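PDB 5G0A: transaminase from Bacillus megaterium, which probably transfers amino groups between amines and carbonyl compounds with pyridoxal-5'-phosphate as cofactor, with selectivity for S-configured amines. Local coordinates for residues 130-135 with 265-270; 232-237 with 256-261; 291-296 with 314-319. One frame throughout, in Å; residues are numbered along the deposited sequence.

How the contacts relate
All three contacts pack a helix against one seven-stranded sheet, in which strands 231-236, 265-269 and 293-296 lie side by side. Contact 1 and contact 3 have centres about 7 Å apart, contacts 1 and 2 about 10 Å, and contacts 2 and 3 about 13 Å. Polar links join them: D292 of contact 3 accepts from W266 N of contact 1 through its OD2, 2.8 Å away, and the same OD2 forms a salt bridge with R256 NH2 of contact 2 at 2.9 Å. T236 of contact 2 is probably hydrogen-bonded through OG1 to W266 and N268. Toward the C-terminal ends of their strands, D269 and E237 belong to the pyridoxal-5'-phosphate pocket.

Contact 1: 130-135 with 265-270; sequences NIARLY and LWINDE. Unlike the reference sequence in segment 265-270: N268 (reference Thr). With PLP (pyridoxal-5'-phosphate), chain K.
L265 opens the contact by pushing its CD1 against helix 130-135, where this one methyl lies 3.8 Å from A132 CB. The same CD1 is 4.0 Å from Y135 CD2. With CG anti to its own carbonyl carbon (chi1 -62°), the leucine reaches into the corner between the alanine and the tyrosine, and it crosses the Y135 side chain at about a right angle, meeting the ring obliquely. W266 turns to the other side of the sheet, toward helix 251-262. I267 comes back to the helix side and sets its CD1 3.9 Å from A132 CB, so the small A132 methyl is touched by both aliphatic chains. At the end of the strand D269 serves the cofactor: its OD2 is 2.8 Å from N1 of pyridoxal-5'-phosphate, and H149 also hydrogen-bonds this oxygen. The helix axis runs nearly antiparallel to the strand, at 173° and 10.1 Å. The helix thus packs on a central strand of the large domain of a fold-type I aminotransferase, and the aspartate at the pyridine nitrogen is characteristic of that fold, to which class III belongs.

Contact 2: 232-237 with 256-261; sequences AAVITE and RKMTKE
V234 sets CG2 against two residues of helix 256-261, touching T259 CG2 at 3.8 Å and M258 CE at 4.0 Å. T259 projects toward the strand; M258 starts off along the helix flank, yet its chain, bent at the last torsion, brings the terminal methyl round to V234, the two side chains crossing at about a right angle. M258 also rests on T219, R220 and I223 of helix 214-226, and I223 touches V234 as well. This is the inner face of the crossover helix in the beta-alpha-beta unit formed by strand 231-236, helix 251-262 and strand 265-269, part of the large domain of the fold-type I aminotransferases, which include class III. T259 divides its branches between two jobs: CG2 meets the valine, while OG1 sits between backbone N and carbonyl carbon (chi1 56°) and turns back to the helix, accepting from R256 NH2 at 2.9 Å. That donor approaches at a bent 138°, with OG1 tilted 28° from the guanidinium plane. Over one face of the same R256 guanidinium lies K260 CE, 3.7 Å above its centre, and NH2 has a second partner in D292. Replacing T259 by an alanine would probably leave R256 NH2 without this acceptor and open a gap beside V234 CG2.

Contact 3: 291-296 with 314-319; sequences PDIITM and KEIAAF. Unlike the reference sequence in segment 314-319: A318 (reference Glu).
Apolar packing carries most of this contact, and I316 supplies its centre. Its CD1 lies 3.7 Å from I293 CG1, the two isoleucines crossing at about a right angle. CG1 of I316 is anti to its own carbonyl carbon (chi1 -65°), and the chain carries on extended (chi2 170°), which takes the terminal methyl straight to the start of the strand. There I316 CD1 also meets D292, 3.7 Å from the carbonyl O and 4.1 Å from D292 CB.

The polar part lies at the edge and runs through water. One molecule donates to D292 OD1 at 2.8 Å and to E315 OE2 at 2.7 Å. The two carboxylate oxygens it links, D292 OD1 and E315 OE2, stand 4.3 Å apart. The two like charges would probably repel if both are ionised, and the water, giving a hydrogen to each, is likely to ease this. The other oxygen of the aspartate, OD2, is held by W266 N and by R256 NH2.

I316 N is hydrogen-bonded to S313 OG at the start of its helix. In the fold, helix 314-321 follows directly on strand 308-313, the antiparallel neighbour of strand 293-296. I316 meets L265 of strand 265-269 and I131 of helix 121-136, and from that same helix Y135 touches E315 and meets F319 ring edge-to-face.

Contact 1: 130-135 with 265-270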
ATOM      1  N   ASN B 130     -13.556   9.342   3.219  1.00 20.56           N
ATOM      2  CA  ASN B 130     -13.054   9.603   4.560  1.00 20.71           C
ATOM      3  C   ASN B 130     -14.126   9.347   5.628  1.00 21.46           C
ATOM      4  O   ASN B 130     -13.860   8.708   6.668  1.00 19.89           O
ATOM      5  CB  ASN B 130     -12.534  11.047   4.669  1.00 21.91           C
ATOM      6  CG  ASN B 130     -11.281  11.284   3.834  1.00 21.77           C
ATOM      7  OD1 ASN B 130     -10.673  10.330   3.335  1.00 22.88           O
ATOM      8  ND2 ASN B 130     -10.884  12.553   3.677  1.00 21.87           N
ATOM      9  N   ILE B 131     -15.336   9.864   5.383  1.00 20.50           N
ATOM     10  CA  ILE B 131     -16.406   9.743   6.365  1.00 21.03           C
ATOM     11  C   ILE B 131     -16.859   8.290   6.508  1.00 21.35           C
ATOM     12  O   ILE B 131     -17.044   7.822   7.647  1.00 21.43           O
ATOM     13  CB  ILE B 131     -17.620  10.643   6.006  1.00 20.96           C
ATOM     14  CG1 ILE B 131     -17.252  12.117   6.172  1.00 20.64           C
ATOM     15  CG2 ILE B 131     -18.833  10.309   6.887  1.00 20.79           C
ATOM     16  CD1 ILE B 131     -18.200  13.058   5.424  1.00 19.77           C
ATOM     17  N   ALA B 132     -17.037   7.589   5.382  1.00 20.49           N
ATOM     18  CA  ALA B 132     -17.482   6.184   5.426  1.00 20.15           C
ATOM     19  C   ALA B 132     -16.481   5.360   6.245  1.00 22.08           C
ATOM     20  O   ALA B 132     -16.861   4.557   7.088  1.00 22.27           O
ATOM     21  CB  ALA B 132     -17.641   5.584   4.023  1.00 21.41           C
ATOM     22  N   ARG B 133     -15.195   5.578   5.989  1.00 20.84           N
ATOM     23  CA  ARG B 133     -14.142   4.840   6.717  1.00 20.40           C
ATOM     24  C   ARG B 133     -14.089   5.188   8.183  1.00 20.84           C
ATOM     25  O   ARG B 133     -13.943   4.288   9.026  1.00 21.91           O
ATOM     26  CB  ARG B 133     -12.769   5.031   6.029  1.00 20.39           C
ATOM     27  CG  ARG B 133     -12.763   4.363   4.661  1.00 20.97           C
ATOM     28  CD  ARG B 133     -11.551   4.806   3.825  1.00 20.15           C
ATOM     29  NE  ARG B 133     -11.244   3.800   2.810  1.00 20.96           N
ATOM     30  CZ  ARG B 133     -10.815   4.056   1.584  1.00 24.57           C
ATOM     31  NH1 ARG B 133     -10.640   5.316   1.170  1.00 25.32           N
ATOM     32  NH2 ARG B 133     -10.555   3.031   0.768  1.00 23.51           N
ATOM     33  N   LEU B 134     -14.231   6.476   8.512  1.00 19.79           N
ATOM     34  CA  LEU B 134     -14.233   6.882   9.915  1.00 21.14           C
ATOM     35  C   LEU B 134     -15.473   6.344  10.649  1.00 20.69           C
ATOM     36  O   LEU B 134     -15.346   5.846  11.779  1.00 22.44           O
ATOM     37  CB  LEU B 134     -14.169   8.395  10.089  1.00 21.30           C
ATOM     38  CG  LEU B 134     -12.798   9.050   9.817  1.00 22.10           C
ATOM     39  CD1 LEU B 134     -12.975  10.544   9.563  1.00 20.66           C
ATOM     40  CD2 LEU B 134     -11.731   8.783  10.892  1.00 21.69           C
ATOM     41  N   TYR B 135     -16.638   6.456  10.020  1.00 21.73           N
ATOM     42  CA  TYR B 135     -17.879   6.013  10.711  1.00 22.36           C
ATOM     43  C   TYR B 135     -17.827   4.514  11.014  1.00 23.79           C
ATOM     44  O   TYR B 135     -18.180   4.053  12.125  1.00 23.33           O
ATOM     45  CB  TYR B 135     -19.102   6.346   9.834  1.00 22.00           C
ATOM     46  CG  TYR B 135     -20.390   5.825  10.428  1.00 22.60           C
ATOM     47  CD1 TYR B 135     -21.014   6.501  11.471  1.00 24.36           C
ATOM     48  CD2 TYR B 135     -20.934   4.627   9.968  1.00 25.17           C
ATOM     49  CE1 TYR B 135     -22.183   5.995  12.031  1.00 25.21           C
ATOM     50  CE2 TYR B 135     -22.106   4.119  10.515  1.00 26.66           C
ATOM     51  CZ  TYR B 135     -22.705   4.804  11.537  1.00 27.31           C
ATOM     52  OH  TYR B 135     -23.861   4.259  12.063  1.00 29.69           O
ATOM     53  N   LEU B 265     -21.899   0.332   4.419  1.00 22.86           N
ATOM     54  CA  LEU B 265     -22.531   1.529   3.875  1.00 21.87           C
ATOM     55  C   LEU B 265     -22.695   1.479   2.349  1.00 22.72           C
ATOM     56  O   LEU B 265     -21.943   0.806   1.643  1.00 23.88           O
ATOM     57  CB  LEU B 265     -21.745   2.789   4.289  1.00 22.00           C
ATOM     58  CG  LEU B 265     -21.621   3.105   5.773  1.00 23.70           C
ATOM     59  CD1 LEU B 265     -20.704   4.320   5.971  1.00 23.82           C
ATOM     60  CD2 LEU B 265     -23.002   3.324   6.434  1.00 24.02           C
ATOM     61  N   TRP B 266     -23.708   2.200   1.852  1.00 22.57           N
ATOM     62  CA  TRP B 266     -23.870   2.437   0.434  1.00 22.98           C
ATOM     63  C   TRP B 266     -23.712   3.928   0.122  1.00 23.38           C
ATOM     64  O   TRP B 266     -24.483   4.771   0.600  1.00 22.37           O
ATOM     65  CB  TRP B 266     -25.234   1.887  -0.096  1.00 22.85           C
ATOM     66  CG  TRP B 266     -25.513   2.255  -1.523  1.00 23.44           C
ATOM     67  CD1 TRP B 266     -24.614   2.278  -2.565  1.00 23.59           C
ATOM     68  CD2 TRP B 266     -26.778   2.641  -2.085  1.00 23.89           C
ATOM     69  NE1 TRP B 266     -25.237   2.680  -3.722  1.00 23.37           N
ATOM     70  CE2 TRP B 266     -26.561   2.903  -3.458  1.00 22.89           C
ATOM     71  CE3 TRP B 266     -28.081   2.789  -1.560  1.00 23.70           C
ATOM     72  CZ2 TRP B 266     -27.588   3.322  -4.315  1.00 23.46           C
ATOM     73  CZ3 TRP B 266     -29.095   3.203  -2.424  1.00 22.14           C
ATOM     74  CH2 TRP B 266     -28.843   3.467  -3.775  1.00 22.99           C
ATOM     75  N   ILE B 267     -22.656   4.245  -0.622  1.00 22.13           N
ATOM     76  CA  ILE B 267     -22.429   5.600  -1.114  1.00 21.45           C
ATOM     77  C   ILE B 267     -22.911   5.609  -2.548  1.00 22.74           C
ATOM     78  O   ILE B 267     -22.402   4.867  -3.386  1.00 23.85           O
ATOM     79  CB  ILE B 267     -20.913   5.961  -1.127  1.00 21.76           C
ATOM     80  CG1 ILE B 267     -20.303   5.831   0.282  1.00 22.58           C
ATOM     81  CG2 ILE B 267     -20.739   7.373  -1.736  1.00 21.67           C
ATOM     82  CD1 ILE B 267     -18.762   5.914   0.301  1.00 24.69           C
ATOM     83  N   ASN B 268     -23.899   6.450  -2.866  1.00 21.56           N
ATOM     84  CA  ASN B 268     -24.165   6.665  -4.284  1.00 22.11           C
ATOM     85  C   ASN B 268     -23.598   7.996  -4.764  1.00 23.09           C
ATOM     86  O   ASN B 268     -23.830   9.028  -4.149  1.00 22.95           O
ATOM     87  CB  ASN B 268     -25.651   6.554  -4.675  1.00 23.89           C
ATOM     88  CG  ASN B 268     -25.820   6.505  -6.171  1.00 24.18           C
ATOM     89  OD1 ASN B 268     -25.250   5.629  -6.854  1.00 24.98           O
ATOM     90  ND2 ASN B 268     -26.560   7.471  -6.715  1.00 24.70           N
ATOM     91  N   ASP B 269     -22.819   7.917  -5.836  1.00 21.61           N
ATOM     92  CA  ASP B 269     -22.146   9.075  -6.406  1.00 22.10           C
ATOM     93  C   ASP B 269     -23.111   9.764  -7.365  1.00 23.04           C
ATOM     94  O   ASP B 269     -23.399   9.237  -8.447  1.00 23.18           O
ATOM     95  CB  ASP B 269     -20.875   8.608  -7.145  1.00 22.88           C
ATOM     96  CG  ASP B 269     -20.010   9.778  -7.639  1.00 24.24           C
ATOM     97  OD1 ASP B 269     -20.487  10.935  -7.645  1.00 23.07           O
ATOM     98  OD2 ASP B 269     -18.843   9.517  -8.005  1.00 22.86           O
ATOM     99  N   GLU B 270     -23.626  10.922  -6.938  1.00 21.86           N
ATOM    100  CA  GLU B 270     -24.596  11.686  -7.722  1.00 21.96           C
ATOM    101  C   GLU B 270     -23.970  12.892  -8.389  1.00 22.90           C
ATOM    102  O   GLU B 270     -24.680  13.825  -8.751  1.00 23.60           O
ATOM    103  CB  GLU B 270     -25.720  12.193  -6.811  1.00 21.90           C
ATOM    104  CG  GLU B 270     -26.709  11.130  -6.302  1.00 23.42           C
ATOM    105  CD  GLU B 270     -27.682  10.637  -7.375  1.00 24.13           C
ATOM    106  OE1 GLU B 270     -27.904  11.335  -8.398  1.00 23.35           O
ATOM    107  OE2 GLU B 270     -28.253   9.537  -7.194  1.00 24.51           O
TER
HETATM  108  N1  PLP K1298     -18.058  11.398  -9.930  1.00 22.01           N
HETATM  109  C2  PLP K1298     -18.765  11.289 -11.081  1.00 23.29           C
HETATM  110  C2A PLP K1298     -19.814  10.209 -11.222  1.00 24.59           C
HETATM  111  C3  PLP K1298     -18.565  12.279 -12.166  1.00 25.42           C
HETATM  112  O3  PLP K1298     -19.270  12.241 -13.305  1.00 27.98           O
HETATM  113  C4  PLP K1298     -17.559  13.337 -11.979  1.00 25.67           C
HETATM  114  C4A PLP K1298     -17.353  14.401 -13.057  1.00 30.20           C
HETATM  115  C5  PLP K1298     -16.827  13.305 -10.690  1.00 23.64           C
HETATM  116  C6  PLP K1298     -17.100  12.323  -9.750  1.00 23.42           C
HETATM  117  C5A PLP K1298     -15.711  14.291 -10.377  1.00 24.74           C
HETATM  118  O4P PLP K1298     -16.130  15.640 -10.363  1.00 24.58           O
HETATM  119  P   PLP K1298     -15.004  16.770 -10.634  1.00 23.59           P
HETATM  120  O1P PLP K1298     -15.804  18.010 -10.336  1.00 23.94           O
HETATM  121  O2P PLP K1298     -13.823  16.547  -9.706  1.00 23.11           O
HETATM  122  O3P PLP K1298     -14.627  16.627 -12.084  1.00 23.96           O

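Contact 2: 232-237 with 256-261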
ATOM      1  N   ALA B 232     -15.919  -0.885   4.623  1.00 21.51           N
ATOM      2  CA  ALA B 232     -16.698   0.315   4.982  1.00 20.84           C
ATOM      3  C   ALA B 232     -17.959   0.524   4.154  1.00 22.70           C
ATOM      4  O   ALA B 232     -18.989   0.890   4.704  1.00 23.56           O
ATOM      5  CB  ALA B 232     -15.820   1.581   4.884  1.00 20.37           C
ATOM      6  N   ALA B 233     -17.842   0.361   2.834  1.00 22.39           N
ATOM      7  CA  ALA B 233     -18.830   0.864   1.885  1.00 23.06           C
ATOM      8  C   ALA B 233     -18.677   0.235   0.512  1.00 23.28           C
ATOM      9  O   ALA B 233     -17.590  -0.224   0.122  1.00 24.25           O
ATOM     10  CB  ALA B 233     -18.726   2.399   1.776  1.00 22.67           C
ATOM     11  N   VAL B 234     -19.785   0.232  -0.221  1.00 22.12           N
ATOM     12  CA  VAL B 234     -19.788   0.028  -1.650  1.00 21.68           C
ATOM     13  C   VAL B 234     -20.141   1.394  -2.232  1.00 21.82           C
ATOM     14  O   VAL B 234     -21.094   2.034  -1.777  1.00 22.65           O
ATOM     15  CB  VAL B 234     -20.882  -0.987  -2.066  1.00 23.43           C
ATOM     16  CG1 VAL B 234     -20.897  -1.127  -3.581  1.00 22.81           C
ATOM     17  CG2 VAL B 234     -20.602  -2.356  -1.435  1.00 23.29           C
ATOM     18  N   ILE B 235     -19.362   1.844  -3.206  1.00 20.39           N
ATOM     19  CA  ILE B 235     -19.671   3.083  -3.929  1.00 21.87           C
ATOM     20  C   ILE B 235     -20.156   2.755  -5.332  1.00 21.83           C
ATOM     21  O   ILE B 235     -19.574   1.915  -5.996  1.00 22.67           O
ATOM     22  CB  ILE B 235     -18.463   4.058  -3.948  1.00 20.67           C
ATOM     23  CG1 ILE B 235     -18.901   5.409  -4.537  1.00 22.83           C
ATOM     24  CG2 ILE B 235     -17.217   3.450  -4.645  1.00 22.09           C
ATOM     25  CD1 ILE B 235     -17.877   6.511  -4.324  1.00 22.78           C
ATOM     26  N   THR B 236     -21.215   3.439  -5.785  1.00 21.52           N
ATOM     27  CA  THR B 236     -21.823   3.166  -7.080  1.00 22.72           C
ATOM     28  C   THR B 236     -22.122   4.468  -7.824  1.00 23.45           C
ATOM     29  O   THR B 236     -22.030   5.551  -7.248  1.00 24.01           O
ATOM     30  CB  THR B 236     -23.180   2.426  -6.941  1.00 24.39           C
ATOM     31  OG1 THR B 236     -24.101   3.245  -6.206  1.00 24.97           O
ATOM     32  CG2 THR B 236     -23.003   1.062  -6.238  1.00 23.95           C
ATOM     33  N   GLU B 237     -22.470   4.342  -9.106  1.00 24.48           N
ATOM     34  CA  GLU B 237     -23.156   5.393  -9.874  1.00 26.62           C
ATOM     35  C   GLU B 237     -24.377   4.661 -10.396  1.00 28.52           C
ATOM     36  O   GLU B 237     -24.242   3.526 -10.880  1.00 27.92           O
ATOM     37  CB  GLU B 237     -22.359   5.817 -11.110  1.00 29.44           C
ATOM     38  CG  GLU B 237     -20.934   6.299 -10.921  1.00 31.04           C
ATOM     39  CD  GLU B 237     -20.246   6.491 -12.263  1.00 31.25           C
ATOM     40  OE1 GLU B 237     -20.616   7.449 -12.991  1.00 30.59           O
ATOM     41  OE2 GLU B 237     -19.377   5.663 -12.622  1.00 29.09           O
ATOM     42  N   ARG B 256     -28.640  -2.120  -2.395  1.00 26.04           N
ATOM     43  CA  ARG B 256     -29.104  -1.532  -1.151  1.00 26.32           C
ATOM     44  C   ARG B 256     -29.387  -2.634  -0.120  1.00 26.84           C
ATOM     45  O   ARG B 256     -28.978  -2.542   1.034  1.00 27.16           O
ATOM     46  CB  ARG B 256     -30.343  -0.650  -1.390  1.00 24.16           C
ATOM     47  CG  ARG B 256     -31.049  -0.213  -0.116  1.00 25.94           C
ATOM     48  CD  ARG B 256     -30.322   0.874   0.674  1.00 27.52           C
ATOM     49  NE  ARG B 256     -29.111   0.391   1.356  1.00 27.43           N
ATOM     50  CZ  ARG B 256     -28.320   1.146   2.121  1.00 26.75           C
ATOM     51  NH1 ARG B 256     -28.589   2.427   2.343  1.00 25.02           N
ATOM     52  NH2 ARG B 256     -27.246   0.602   2.688  1.00 24.62           N
ATOM     53  N   LYS B 257     -30.100  -3.665  -0.572  1.00 29.08           N
ATOM     54  CA  LYS B 257     -30.417  -4.828   0.253  1.00 28.72           C
ATOM     55  C   LYS B 257     -29.155  -5.564   0.721  1.00 28.85           C
ATOM     56  O   LYS B 257     -29.016  -5.841   1.905  1.00 27.02           O
ATOM     57  CB  LYS B 257     -31.352  -5.768  -0.525  1.00 31.48           C
ATOM     58  CG  LYS B 257     -31.766  -7.020   0.239  1.00 35.90           C
ATOM     59  CD  LYS B 257     -33.018  -7.631  -0.397  1.00 40.74           C
ATOM     60  CE  LYS B 257     -33.323  -9.020   0.158  1.00 46.03           C
ATOM     61  NZ  LYS B 257     -32.369 -10.059  -0.333  1.00 52.09           N
ATOM     62  N   MET B 258     -28.236  -5.838  -0.200  1.00 27.29           N
ATOM     63  CA  MET B 258     -26.987  -6.553   0.121  1.00 28.09           C
ATOM     64  C   MET B 258     -26.126  -5.784   1.135  1.00 28.64           C
ATOM     65  O   MET B 258     -25.630  -6.361   2.109  1.00 28.67           O
ATOM     66  CB  MET B 258     -26.185  -6.865  -1.164  1.00 28.48           C
ATOM     67  CG  MET B 258     -24.796  -7.493  -0.923  1.00 30.89           C
ATOM     68  SD  MET B 258     -23.582  -7.111  -2.220  1.00 33.72           S
ATOM     69  CE  MET B 258     -23.072  -5.436  -1.792  1.00 32.55           C
ATOM     70  N   THR B 259     -25.971  -4.472   0.935  1.00 26.72           N
ATOM     71  CA  THR B 259     -25.232  -3.668   1.908  1.00 25.56           C
ATOM     72  C   THR B 259     -25.868  -3.650   3.315  1.00 26.06           C
ATOM     73  O   THR B 259     -25.184  -3.806   4.320  1.00 25.74           O
ATOM     74  CB  THR B 259     -24.961  -2.227   1.387  1.00 26.76           C
ATOM     75  OG1 THR B 259     -26.197  -1.581   1.027  1.00 26.94           O
ATOM     76  CG2 THR B 259     -24.031  -2.262   0.177  1.00 26.43           C
ATOM     77  N   LYS B 260     -27.186  -3.478   3.384  1.00 27.13           N
ATOM     78  CA  LYS B 260     -27.892  -3.528   4.668  1.00 28.09           C
ATOM     79  C   LYS B 260     -27.667  -4.888   5.351  1.00 27.45           C
ATOM     80  O   LYS B 260     -27.409  -4.935   6.552  1.00 28.49           O
ATOM     81  CB  LYS B 260     -29.399  -3.339   4.465  1.00 29.10           C
ATOM     82  CG  LYS B 260     -29.869  -1.913   4.146  1.00 29.37           C
ATOM     83  CD  LYS B 260     -29.729  -0.963   5.326  1.00 33.14           C
ATOM     84  CE  LYS B 260     -30.447   0.356   5.028  1.00 34.71           C
ATOM     85  NZ  LYS B 260     -30.272   1.321   6.148  1.00 35.53           N
ATOM     86  N   GLU B 261     -27.771  -5.968   4.576  1.00 28.41           N
ATOM     87  CA  GLU B 261     -27.602  -7.331   5.133  1.00 31.80           C
ATOM     88  C   GLU B 261     -26.176  -7.590   5.632  1.00 32.76           C
ATOM     89  O   GLU B 261     -25.972  -8.253   6.646  1.00 30.26           O
ATOM     90  CB  GLU B 261     -27.993  -8.385   4.095  1.00 33.20           C
ATOM     91  CG  GLU B 261     -29.485  -8.412   3.810  1.00 34.78           C
ATOM     92  CD  GLU B 261     -29.875  -9.366   2.703  1.00 40.26           C
ATOM     93  OE1 GLU B 261     -28.988  -9.890   1.989  1.00 44.34           O
ATOM     94  OE2 GLU B 261     -31.091  -9.579   2.529  1.00 44.64           O
TER

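Contact 3: 291-296 with 314-319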
ATOM      1  N   PRO B 291     -29.783   5.926   0.004  1.00 26.29           N
ATOM      2  CA  PRO B 291     -28.395   5.600   0.330  1.00 24.97           C
ATOM      3  C   PRO B 291     -28.002   6.076   1.728  1.00 25.11           C
ATOM      4  O   PRO B 291     -28.813   6.696   2.438  1.00 25.21           O
ATOM      5  CB  PRO B 291     -27.608   6.395  -0.735  1.00 26.22           C
ATOM      6  CG  PRO B 291     -28.456   7.643  -0.908  1.00 27.27           C
ATOM      7  CD  PRO B 291     -29.890   7.170  -0.801  1.00 26.77           C
ATOM      8  N   ASP B 292     -26.750   5.792   2.124  1.00 22.41           N
ATOM      9  CA  ASP B 292     -26.210   6.289   3.385  1.00 23.68           C
ATOM     10  C   ASP B 292     -25.478   7.617   3.194  1.00 21.54           C
ATOM     11  O   ASP B 292     -25.410   8.445   4.102  1.00 23.22           O
ATOM     12  CB  ASP B 292     -25.230   5.255   3.967  1.00 23.23           C
ATOM     13  CG  ASP B 292     -25.928   3.950   4.330  1.00 26.19           C
ATOM     14  OD1 ASP B 292     -26.655   3.944   5.349  1.00 28.82           O
ATOM     15  OD2 ASP B 292     -25.764   2.961   3.604  1.00 24.53           O
ATOM     16  N   ILE B 293     -24.905   7.772   2.008  1.00 21.90           N
ATOM     17  CA  ILE B 293     -24.122   8.972   1.657  1.00 22.16           C
ATOM     18  C   ILE B 293     -24.305   9.213   0.170  1.00 21.28           C
ATOM     19  O   ILE B 293     -24.328   8.250  -0.620  1.00 22.63           O
ATOM     20  CB  ILE B 293     -22.584   8.754   1.900  1.00 22.64           C
ATOM     21  CG1 ILE B 293     -22.283   8.473   3.370  1.00 23.90           C
ATOM     22  CG2 ILE B 293     -21.776   9.952   1.410  1.00 23.60           C
ATOM     23  CD1 ILE B 293     -20.848   8.005   3.640  1.00 22.42           C
ATOM     24  N   ILE B 294     -24.462  10.485  -0.227  1.00 21.74           N
ATOM     25  CA  ILE B 294     -24.282  10.853  -1.645  1.00 20.69           C
ATOM     26  C   ILE B 294     -23.219  11.931  -1.831  1.00 20.14           C
ATOM     27  O   ILE B 294     -22.955  12.724  -0.925  1.00 21.23           O
ATOM     28  CB  ILE B 294     -25.579  11.288  -2.393  1.00 21.56           C
ATOM     29  CG1 ILE B 294     -26.105  12.652  -1.887  1.00 22.51           C
ATOM     30  CG2 ILE B 294     -26.604  10.121  -2.389  1.00 22.78           C
ATOM     31  CD1 ILE B 294     -27.313  13.148  -2.699  1.00 23.48           C
ATOM     32  N   THR B 295     -22.635  11.925  -3.023  1.00 21.34           N
ATOM     33  CA  THR B 295     -21.670  12.943  -3.436  1.00 21.64           C
ATOM     34  C   THR B 295     -22.265  13.757  -4.571  1.00 22.17           C
ATOM     35  O   THR B 295     -22.984  13.216  -5.419  1.00 23.47           O
ATOM     36  CB  THR B 295     -20.332  12.308  -3.863  1.00 21.69           C
ATOM     37  OG1 THR B 295     -20.575  11.278  -4.821  1.00 22.41           O
ATOM     38  CG2 THR B 295     -19.621  11.709  -2.656  1.00 22.81           C
ATOM     39  N   MET B 296     -21.940  15.048  -4.584  1.00 21.92           N
ATOM     40  CA  MET B 296     -22.547  16.018  -5.524  1.00 22.53           C
ATOM     41  C   MET B 296     -21.493  16.958  -6.076  1.00 21.09           C
ATOM     42  O   MET B 296     -20.477  17.219  -5.442  1.00 22.02           O
ATOM     43  CB  MET B 296     -23.629  16.850  -4.819  1.00 22.17           C
ATOM     44  CG  MET B 296     -24.835  16.032  -4.352  1.00 23.15           C
ATOM     45  SD  MET B 296     -25.836  16.920  -3.154  1.00 25.11           S
ATOM     46  CE  MET B 296     -24.893  16.621  -1.659  1.00 23.77           C
ATOM     47  N   LYS B 314     -28.588  10.767   8.806  1.00 23.20           N
ATOM     48  CA  LYS B 314     -28.727  11.224  10.172  1.00 25.44           C
ATOM     49  C   LYS B 314     -27.825  10.435  11.126  1.00 24.29           C
ATOM     50  O   LYS B 314     -27.238  11.008  12.037  1.00 24.59           O
ATOM     51  CB  LYS B 314     -30.190  11.090  10.612  1.00 27.22           C
ATOM     52  CG  LYS B 314     -31.104  12.036   9.860  1.00 28.02           C
ATOM     53  CD  LYS B 314     -32.524  12.004  10.419  1.00 31.47           C
ATOM     54  CE  LYS B 314     -33.325  13.182   9.895  1.00 33.29           C
ATOM     55  NZ  LYS B 314     -33.734  13.024   8.484  1.00 40.30           N
ATOM     56  N   GLU B 315     -27.718   9.126  10.920  1.00 25.36           N
ATOM     57  CA  GLU B 315     -26.905   8.319  11.837  1.00 25.99           C
ATOM     58  C   GLU B 315     -25.408   8.640  11.680  1.00 24.59           C
ATOM     59  O   GLU B 315     -24.701   8.728  12.665  1.00 23.78           O
ATOM     60  CB  GLU B 315     -27.211   6.812  11.754  1.00 31.10           C
ATOM     61  CG  GLU B 315     -26.662   6.084  10.560  1.00 33.81           C
ATOM     62  CD  GLU B 315     -26.770   4.559  10.653  1.00 36.19           C
ATOM     63  OE1 GLU B 315     -27.229   3.991  11.689  1.00 37.78           O
ATOM     64  OE2 GLU B 315     -26.392   3.930   9.656  1.00 34.56           O
ATOM     65  N   ILE B 316     -24.965   8.832  10.444  1.00 23.85           N
ATOM     66  CA  ILE B 316     -23.561   9.225  10.205  1.00 23.17           C
ATOM     67  C   ILE B 316     -23.261  10.609  10.783  1.00 22.34           C
ATOM     68  O   ILE B 316     -22.260  10.807  11.486  1.00 21.98           O
ATOM     69  CB  ILE B 316     -23.176   9.084   8.708  1.00 23.99           C
ATOM     70  CG1 ILE B 316     -23.226   7.600   8.298  1.00 23.45           C
ATOM     71  CG2 ILE B 316     -21.791   9.696   8.461  1.00 23.42           C
ATOM     72  CD1 ILE B 316     -23.097   7.383   6.786  1.00 24.90           C
ATOM     73  N   ALA B 317     -24.151  11.568  10.517  1.00 23.78           N
ATOM     74  CA  ALA B 317     -24.030  12.908  11.098  1.00 23.88           C
ATOM     75  C   ALA B 317     -23.964  12.904  12.623  1.00 24.84           C
ATOM     76  O   ALA B 317     -23.174  13.621  13.215  1.00 24.44           O
ATOM     77  CB  ALA B 317     -25.161  13.804  10.615  1.00 24.62           C
ATOM     78  N   ALA B 318     -24.793  12.079  13.265  1.00 24.85           N
ATOM     79  CA  ALA B 318     -24.812  12.042  14.728  1.00 26.53           C
ATOM     80  C   ALA B 318     -23.465  11.542  15.279  1.00 24.48           C
ATOM     81  O   ALA B 318     -22.974  12.046  16.279  1.00 25.19           O
ATOM     82  CB  ALA B 318     -25.968  11.164  15.221  1.00 26.62           C
ATOM     83  N   PHE B 319     -22.858  10.589  14.571  1.00 23.57           N
ATOM     84  CA  PHE B 319     -21.555  10.063  14.938  1.00 25.14           C
ATOM     85  C   PHE B 319     -20.485  11.137  14.765  1.00 24.04           C
ATOM     86  O   PHE B 319     -19.735  11.438  15.696  1.00 24.68           O
ATOM     87  CB  PHE B 319     -21.219   8.838  14.090  1.00 23.46           C
ATOM     88  CG  PHE B 319     -19.776   8.406  14.203  1.00 25.59           C
ATOM     89  CD1 PHE B 319     -19.351   7.597  15.259  1.00 27.78           C
ATOM     90  CD2 PHE B 319     -18.839   8.813  13.246  1.00 26.27           C
ATOM     91  CE1 PHE B 319     -18.026   7.184  15.345  1.00 27.77           C
ATOM     92  CE2 PHE B 319     -17.506   8.407  13.341  1.00 26.15           C
ATOM     93  CZ  PHE B 319     -17.102   7.591  14.389  1.00 26.01           C
TER
HETATM   94  O   HOH W   1     -26.216   5.555   7.548  1.00 32.37           O